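Local coordinates for serine--tRNA ligase, cytoplasmic (Candida albicans, PDB 3QO8), which catalyses the ATP-dependent attachment of serine to tRNA(Ser), first activating serine as seryl-adenylate and then transferring it to the acceptor end of the tRNA, at residues C322-Y327 / Y334-I339; A356-Q361 / K365-C370. All blocks are in the same frame, centred on the assembly; numbering follows the deposited sequence.

Read from the N terminus, the two contacts come in series, neither nested nor crossed. After helix 312-329 a four-residue connection, 330-333, leads to strand 334-338, and interaction 1 closes that loop by bringing the strand back along the helix. The chain then turns into strand 350-358, the antiparallel neighbour of 334-338, and interaction 2 closes the short turn that leads from it to strand 363-372. One sheet of the catalytic core therefore carries both. The helix also reaches the second hairpin strand directly: Tyr327 CE2 lies 3.6 Å from Val368 CG2, so a residue of interaction 1 packs behind the segment of interaction 2 that holds the adenylate analogue and magnesium.

Interaction 1: C322-Y327 / Y334-I339; sequences CSEEFY and YRVVGI
The phenol oxygen of Tyr334 is gripped twice: it donates to Glu324 OE1 at 3.2 Å, and the side-chain amide of Gln328, one helical turn after Glu324, bonds to it as well. The contact exemplifies a helix laid on the antiparallel sheet of a class II synthetase core, with chain direction reversed between helix and following strand (168° between the short axes, which approach to 10.3 Å). At this usual helix-on-sheet spacing the contact is made mainly by side chains. Tyr334 spans it because its CG sits between the backbone N and the carbonyl carbon (chi1 62°), with the ring pointing at the helix. Glu324 crosses the end of that ring at about a right angle. Its carboxylate plane stands 87° from the ring plane, and OE1 meets the ring at its edge, 3.6 Å from Tyr334 CE1, using the anti lone pair for the hydroxyl. The other oxygen, OE2, forms a salt bridge with Arg129 on the neighbouring strand 126-131, so the buried carboxylate has a cationic partner that would probably help keep it ionised. Trp131 of the same strand meets the Tyr334 ring nearly parallel to it.

Apolar contacts fill in around this polar pair. Tyr327 brings only its CB near the Tyr334 ring, obliquely, at 4.0 Å from CD2; its own ring turns elsewhere, where its hydroxyl bonds to the carbonyl of Leu405 and Phe326 CD2 lies over one face. On the strand, Val336 CG2 packs against the carboxylate carbon of Glu324, 3.8 Å from CD.

Interaction 2: A356-Q361 / K365-C370; sequences AWFPFQ and KELVSC. With MG (magnesium ion), chain C; SSA (5'-O-(N-(L-seryl)-sulfamoyl)adenosine), chain B.
The Phe358 ring receives Leu367 at its edge, near the ring plane, with CD2 4.1 Å from Phe358 CE1; Ala356 O also lies in the plane at the edge. Lys365 comes at the ring obliquely instead, its CG 3.5 Å from Phe358 CD1, the two side chains crossing at about a right angle. Bends at chi2 and chi3 then carry the lysine's end away from segment 356-361, while CB and CG stay beside the aromatic ring.

This is the end of the beta hairpin formed by strands 350-358 and 363-372. Ala356 and Lys365 make an antiparallel hydrogen-bonded pair, with Ala356 N to Lys365 O and Lys365 N to Ala356 O both at 2.8 Å; the second bond is the straighter at the hydrogen, 168° against 142°. Ala356 CB presses tightly on Leu367 CD1. Just beyond, Leu367 and Val368 both face Leu354, a classic beta bulge.

Glu366 leaves the strand on the side away from the Phe358 cluster. With CG anti to the backbone N (chi1 176°), its carboxylate extends to the active site, where OE2 is 2.4 Å from magnesium and accepts a hydrogen bond from the ribose O3' of the seryl-adenylate analogue at 2.7 Å. Leu367 O accepts one from the neighbouring O2' at 3.1 Å. Arg410 of helix 408-419 bonds to Glu366 O, and Asp353 to Ser369 OG. The magnesium has six ligands: Glu366 OE2, Ser369 OG and the sulfamoyl O2S, each with a water opposite. One strand thus supplies both protein ligands of the metal and hydrogen-bonds both ribose hydroxyls, so binding of sugar and of the phosphate-mimicking sulfamoyl group is probably coupled through a single carboxylate oxygen.

Interaction 1: C322-Y327 / Y334-I339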
loop_
_atom_site.group_PDB
_atom_site.type_symbol
_atom_site.label_atom_id
_atom_site.label_comp_id
_atom_site.label_asym_id
_atom_site.label_seq_id
_atom_site.Cartn_x
_atom_site.Cartn_y
_atom_site.Cartn_z
ATOM N N CYS A 322 19.038 -16.585 11.843
ATOM C CA CYS A 322 18.272 -16.765 10.602
ATOM C C CYS A 322 18.588 -15.674 9.575
ATOM O O CYS A 322 18.768 -15.957 8.393
ATOM C CB CYS A 322 16.753 -16.782 10.865
ATOM S SG CYS A 322 16.111 -18.368 11.432
ATOM N N SER A 323 18.614 -14.422 10.014
ATOM C CA SER A 323 18.947 -13.334 9.092
ATOM C C SER A 323 20.395 -13.430 8.587
ATOM O O SER A 323 20.684 -13.175 7.410
ATOM C CB SER A 323 18.684 -11.987 9.755
ATOM O OG SER A 323 17.285 -11.818 9.982
ATOM N N GLU A 324 21.318 -13.786 9.477
ATOM C CA GLU A 324 22.705 -13.952 9.047
ATOM C C GLU A 324 22.802 -15.013 7.952
ATOM O O GLU A 324 23.446 -14.813 6.919
ATOM C CB GLU A 324 23.579 -14.347 10.229
ATOM C CG GLU A 324 23.714 -13.256 11.270
ATOM C CD GLU A 324 24.689 -13.651 12.362
ATOM O OE1 GLU A 324 25.906 -13.748 12.074
ATOM O OE2 GLU A 324 24.238 -13.873 13.499
ATOM N N GLU A 325 22.158 -16.148 8.183
ATOM C CA GLU A 325 22.168 -17.222 7.203
ATOM C C GLU A 325 21.610 -16.731 5.869
ATOM O O GLU A 325 22.151 -17.031 4.802
ATOM C CB GLU A 325 21.378 -18.430 7.715
ATOM C CG GLU A 325 21.405 -19.617 6.772
ATOM C CD GLU A 325 20.498 -20.769 7.226
ATOM O OE1 GLU A 325 19.947 -20.708 8.350
ATOM O OE2 GLU A 325 20.332 -21.729 6.442
ATOM N N PHE A 326 20.528 -15.964 5.924
ATOM C CA PHE A 326 19.951 -15.385 4.716
ATOM C C PHE A 326 20.981 -14.533 3.949
ATOM O O PHE A 326 21.150 -14.706 2.736
ATOM C CB PHE A 326 18.699 -14.564 5.071
ATOM C CG PHE A 326 17.967 -13.994 3.865
ATOM C CD1 PHE A 326 17.079 -14.770 3.137
ATOM C CD2 PHE A 326 18.176 -12.677 3.473
ATOM C CE1 PHE A 326 16.399 -14.245 2.041
ATOM C CE2 PHE A 326 17.511 -12.145 2.373
ATOM C CZ PHE A 326 16.626 -12.931 1.652
ATOM N N TYR A 327 21.672 -13.618 4.636
ATOM C CA TYR A 327 22.656 -12.774 3.940
ATOM C C TYR A 327 23.883 -13.550 3.490
ATOM O O TYR A 327 24.468 -13.267 2.436
ATOM C CB TYR A 327 22.995 -11.500 4.740
ATOM C CG TYR A 327 21.762 -10.652 4.741
ATOM C CD1 TYR A 327 21.443 -9.883 3.638
ATOM C CD2 TYR A 327 20.856 -10.710 5.789
ATOM C CE1 TYR A 327 20.264 -9.151 3.593
ATOM C CE2 TYR A 327 19.672 -9.979 5.751
ATOM C CZ TYR A 327 19.387 -9.208 4.651
ATOM O OH TYR A 327 18.203 -8.493 4.595
ATOM N N TYR A 334 28.848 -8.686 5.944
ATOM C CA TYR A 334 28.095 -7.895 6.909
ATOM C C TYR A 334 28.776 -7.898 8.262
ATOM O O TYR A 334 29.724 -8.644 8.483
ATOM C CB TYR A 334 26.653 -8.425 7.053
ATOM C CG TYR A 334 26.602 -9.849 7.573
ATOM C CD1 TYR A 334 26.725 -10.118 8.930
ATOM C CD2 TYR A 334 26.446 -10.925 6.701
ATOM C CE1 TYR A 334 26.708 -11.438 9.412
ATOM C CE2 TYR A 334 26.420 -12.241 7.171
ATOM C CZ TYR A 334 26.564 -12.486 8.524
ATOM O OH TYR A 334 26.543 -13.777 8.986
ATOM N N ARG A 335 28.290 -7.051 9.160
ATOM C CA ARG A 335 28.620 -7.165 10.569
ATOM C C ARG A 335 27.331 -7.103 11.377
ATOM O O ARG A 335 26.349 -6.509 10.937
ATOM C CB ARG A 335 29.563 -6.042 11.009
ATOM C CG ARG A 335 29.003 -4.638 10.824
ATOM C CD ARG A 335 29.979 -3.575 11.377
ATOM N NE ARG A 335 29.389 -2.235 11.368
ATOM C CZ ARG A 335 30.083 -1.100 11.471
ATOM N NH1 ARG A 335 31.402 -1.129 11.592
ATOM N NH2 ARG A 335 29.454 0.072 11.456
ATOM N N VAL A 336 27.337 -7.734 12.543
ATOM C CA VAL A 336 26.223 -7.636 13.493
ATOM C C VAL A 336 26.669 -6.775 14.671
ATOM O O VAL A 336 27.744 -7.004 15.259
ATOM C CB VAL A 336 25.812 -9.025 13.994
ATOM C CG1 VAL A 336 24.683 -8.922 15.036
ATOM C CG2 VAL A 336 25.367 -9.896 12.816
ATOM N N VAL A 337 25.861 -5.778 15.008
ATOM C CA VAL A 337 26.213 -4.847 16.076
ATOM C C VAL A 337 25.145 -4.760 17.150
ATOM O O VAL A 337 23.950 -4.756 16.856
ATOM C CB VAL A 337 26.518 -3.424 15.525
ATOM C CG1 VAL A 337 27.699 -3.474 14.552
ATOM C CG2 VAL A 337 25.300 -2.834 14.832
ATOM N N GLY A 338 25.586 -4.678 18.399
ATOM C CA GLY A 338 24.688 -4.517 19.525
ATOM C C GLY A 338 24.428 -3.042 19.753
ATOM O O GLY A 338 25.317 -2.301 20.165
ATOM N N ILE A 339 23.197 -2.619 19.488
ATOM C CA ILE A 339 22.833 -1.206 19.539
ATOM C C ILE A 339 22.877 -0.637 20.964
ATOM O O ILE A 339 22.361 -1.254 21.905
ATOM C CB ILE A 339 21.419 -0.984 18.915
ATOM C CG1 ILE A 339 21.389 -1.487 17.471
ATOM C CG2 ILE A 339 21.026 0.486 18.972
ATOM C CD1 ILE A 339 22.397 -0.771 16.540
#

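Interaction 2: A356-Q361 / K365-C370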
loop_
_atom_site.group_PDB
_atom_site.type_symbol
_atom_site.label_atom_id
_atom_site.label_comp_id
_atom_site.label_asym_id
_atom_site.label_seq_id
_atom_site.Cartn_x
_atom_site.Cartn_y
_atom_site.Cartn_z
ATOM N N ALA A 356 25.176 -4.444 6.326
ATOM C CA ALA A 356 25.864 -5.114 5.232
ATOM C C ALA A 356 26.854 -4.148 4.602
ATOM O O ALA A 356 26.659 -2.935 4.643
ATOM C CB ALA A 356 24.865 -5.590 4.178
ATOM N N TRP A 357 27.909 -4.699 4.015
ATOM C CA TRP A 357 28.929 -3.886 3.379
ATOM C C TRP A 357 28.465 -3.372 2.022
ATOM O O TRP A 357 28.069 -4.149 1.160
ATOM C CB TRP A 357 30.220 -4.697 3.220
ATOM C CG TRP A 357 31.369 -3.925 2.608
ATOM C CD1 TRP A 357 31.931 -4.115 1.369
ATOM C CD2 TRP A 357 32.099 -2.850 3.218
ATOM N NE1 TRP A 357 32.974 -3.218 1.180
ATOM C CE2 TRP A 357 33.091 -2.437 2.300
ATOM C CE3 TRP A 357 32.015 -2.202 4.458
ATOM C CZ2 TRP A 357 33.984 -1.401 2.583
ATOM C CZ3 TRP A 357 32.905 -1.181 4.738
ATOM C CH2 TRP A 357 33.880 -0.792 3.806
ATOM N N PHE A 358 28.516 -2.056 1.843
ATOM C CA PHE A 358 28.256 -1.438 0.555
ATOM C C PHE A 358 29.611 -0.968 -0.003
ATOM O O PHE A 358 30.150 0.047 0.443
ATOM C CB PHE A 358 27.293 -0.248 0.723
ATOM C CG PHE A 358 25.823 -0.636 0.818
ATOM C CD1 PHE A 358 25.346 -1.396 1.884
ATOM C CD2 PHE A 358 24.923 -0.218 -0.150
ATOM C CE1 PHE A 358 23.988 -1.745 1.973
ATOM C CE2 PHE A 358 23.577 -0.561 -0.079
ATOM C CZ PHE A 358 23.102 -1.336 0.987
ATOM N N PRO A 359 30.172 -1.707 -0.974
ATOM C CA PRO A 359 31.569 -1.421 -1.341
ATOM C C PRO A 359 31.772 -0.099 -2.075
ATOM O O PRO A 359 32.874 0.430 -2.005
ATOM C CB PRO A 359 31.962 -2.606 -2.224
ATOM C CG PRO A 359 30.645 -3.106 -2.792
ATOM C CD PRO A 359 29.634 -2.881 -1.691
ATOM N N PHE A 360 30.759 0.434 -2.759
ATOM C CA PHE A 360 30.956 1.721 -3.402
ATOM C C PHE A 360 31.005 2.796 -2.328
ATOM O O PHE A 360 31.864 3.659 -2.345
ATOM C CB PHE A 360 29.853 2.075 -4.409
ATOM C CG PHE A 360 29.992 3.473 -4.954
ATOM C CD1 PHE A 360 30.836 3.730 -6.020
ATOM C CD2 PHE A 360 29.331 4.536 -4.359
ATOM C CE1 PHE A 360 30.997 5.031 -6.508
ATOM C CE2 PHE A 360 29.483 5.836 -4.837
ATOM C CZ PHE A 360 30.326 6.081 -5.919
ATOM N N GLN A 361 30.052 2.732 -1.410
ATOM C CA GLN A 361 29.958 3.666 -0.298
ATOM C C GLN A 361 31.168 3.470 0.600
ATOM O O GLN A 361 31.582 4.372 1.317
ATOM C CB GLN A 361 28.681 3.363 0.496
ATOM C CG GLN A 361 27.437 3.088 -0.386
ATOM C CD GLN A 361 26.832 4.368 -0.945
ATOM O OE1 GLN A 361 26.785 5.390 -0.257
ATOM N NE2 GLN A 361 26.388 4.326 -2.203
ATOM N N LYS A 365 26.092 -0.626 6.079
ATOM C CA LYS A 365 24.778 0.030 6.169
ATOM C C LYS A 365 23.734 -0.908 6.730
ATOM O O LYS A 365 23.673 -2.072 6.352
ATOM C CB LYS A 365 24.304 0.493 4.789
ATOM C CG LYS A 365 25.334 1.320 4.014
ATOM C CD LYS A 365 25.362 2.745 4.494
ATOM C CE LYS A 365 24.512 3.632 3.606
ATOM N NZ LYS A 365 24.608 5.059 4.026
ATOM N N GLU A 366 22.890 -0.384 7.606
ATOM C CA GLU A 366 21.852 -1.182 8.236
ATOM C C GLU A 366 20.885 -1.840 7.229
ATOM O O GLU A 366 20.277 -1.154 6.415
ATOM C CB GLU A 366 21.061 -0.289 9.177
ATOM C CG GLU A 366 19.883 -1.005 9.826
ATOM C CD GLU A 366 18.832 -0.041 10.329
ATOM O OE1 GLU A 366 19.162 1.140 10.567
ATOM O OE2 GLU A 366 17.675 -0.469 10.487
ATOM N N LEU A 367 20.743 -3.163 7.287
ATOM C CA LEU A 367 19.713 -3.872 6.497
ATOM C C LEU A 367 18.687 -4.570 7.392
ATOM O O LEU A 367 17.611 -4.949 6.937
ATOM C CB LEU A 367 20.338 -4.944 5.598
ATOM C CG LEU A 367 21.256 -4.494 4.458
ATOM C CD1 LEU A 367 21.484 -5.659 3.521
ATOM C CD2 LEU A 367 20.652 -3.329 3.697
ATOM N N VAL A 368 19.053 -4.785 8.651
ATOM C CA VAL A 368 18.253 -5.588 9.558
ATOM C C VAL A 368 18.303 -5.043 10.977
ATOM O O VAL A 368 19.387 -4.704 11.470
ATOM C CB VAL A 368 18.756 -7.060 9.582
ATOM C CG1 VAL A 368 18.136 -7.830 10.750
ATOM C CG2 VAL A 368 18.466 -7.757 8.256
ATOM N N SER A 369 17.136 -4.953 11.624
ATOM C CA SER A 369 17.077 -4.783 13.076
ATOM C C SER A 369 16.353 -5.976 13.674
ATOM O O SER A 369 15.316 -6.397 13.167
ATOM C CB SER A 369 16.340 -3.504 13.479
ATOM O OG SER A 369 17.146 -2.366 13.258
ATOM N N CYS A 370 16.899 -6.497 14.766
ATOM C CA CYS A 370 16.378 -7.668 15.447
ATOM C C CYS A 370 16.229 -7.312 16.927
ATOM O O CYS A 370 17.212 -6.971 17.584
ATOM C CB CYS A 370 17.360 -8.836 15.276
ATOM S SG CYS A 370 16.892 -10.393 16.152
HETATM MG MG MG C . 16.559 -0.130 12.610
HETATM N N10 SSA B . 9.866 -4.466 12.441
HETATM C CA SSA B . 11.255 -4.045 12.615
HETATM C CB SSA B . 12.200 -5.141 12.123
HETATM O OG SSA B . 12.141 -5.250 10.687
HETATM C C9 SSA B . 11.513 -2.768 11.867
HETATM O O9 SSA B . 10.665 -2.271 11.136
HETATM N N8 SSA B . 12.712 -2.221 12.043
HETATM S S1 SSA B . 13.280 -1.047 11.114
HETATM O O1S SSA B . 12.611 0.206 11.313
HETATM O O2S SSA B . 14.674 -0.902 11.377
HETATM O "O5'" SSA B . 13.151 -1.456 9.634
HETATM C "C5'" SSA B . 13.653 -2.698 9.172
HETATM C "C4'" SSA B . 14.466 -2.472 7.893
HETATM O "O4'" SSA B . 13.701 -1.878 6.838
HETATM C "C3'" SSA B . 15.638 -1.534 8.072
HETATM O "O3'" SSA B . 16.723 -2.220 8.714
HETATM C "C2'" SSA B . 15.926 -1.153 6.624
HETATM O "O2'" SSA B . 16.658 -2.205 5.966
HETATM C "C1'" SSA B . 14.533 -1.091 5.996
HETATM N N9 SSA B . 14.040 0.302 5.980
HETATM C C8 SSA B . 13.687 1.048 7.039
HETATM N N7 SSA B . 13.307 2.267 6.600
HETATM C C5 SSA B . 13.422 2.266 5.259
HETATM C C6 SSA B . 13.168 3.211 4.284
HETATM N N6 SSA B . 12.712 4.428 4.652
HETATM N N1 SSA B . 13.382 2.899 2.985
HETATM C C2 SSA B . 13.837 1.688 2.641
HETATM N N3 SSA B . 14.080 0.749 3.564
HETATM C C4 SSA B . 13.892 1.026 4.874
HETATM O O HOH W 1 16.318 2.362 12.331
HETATM O O HOH W 2 18.503 0.603 13.782
HETATM O O HOH W 3 15.007 0.066 14.684
#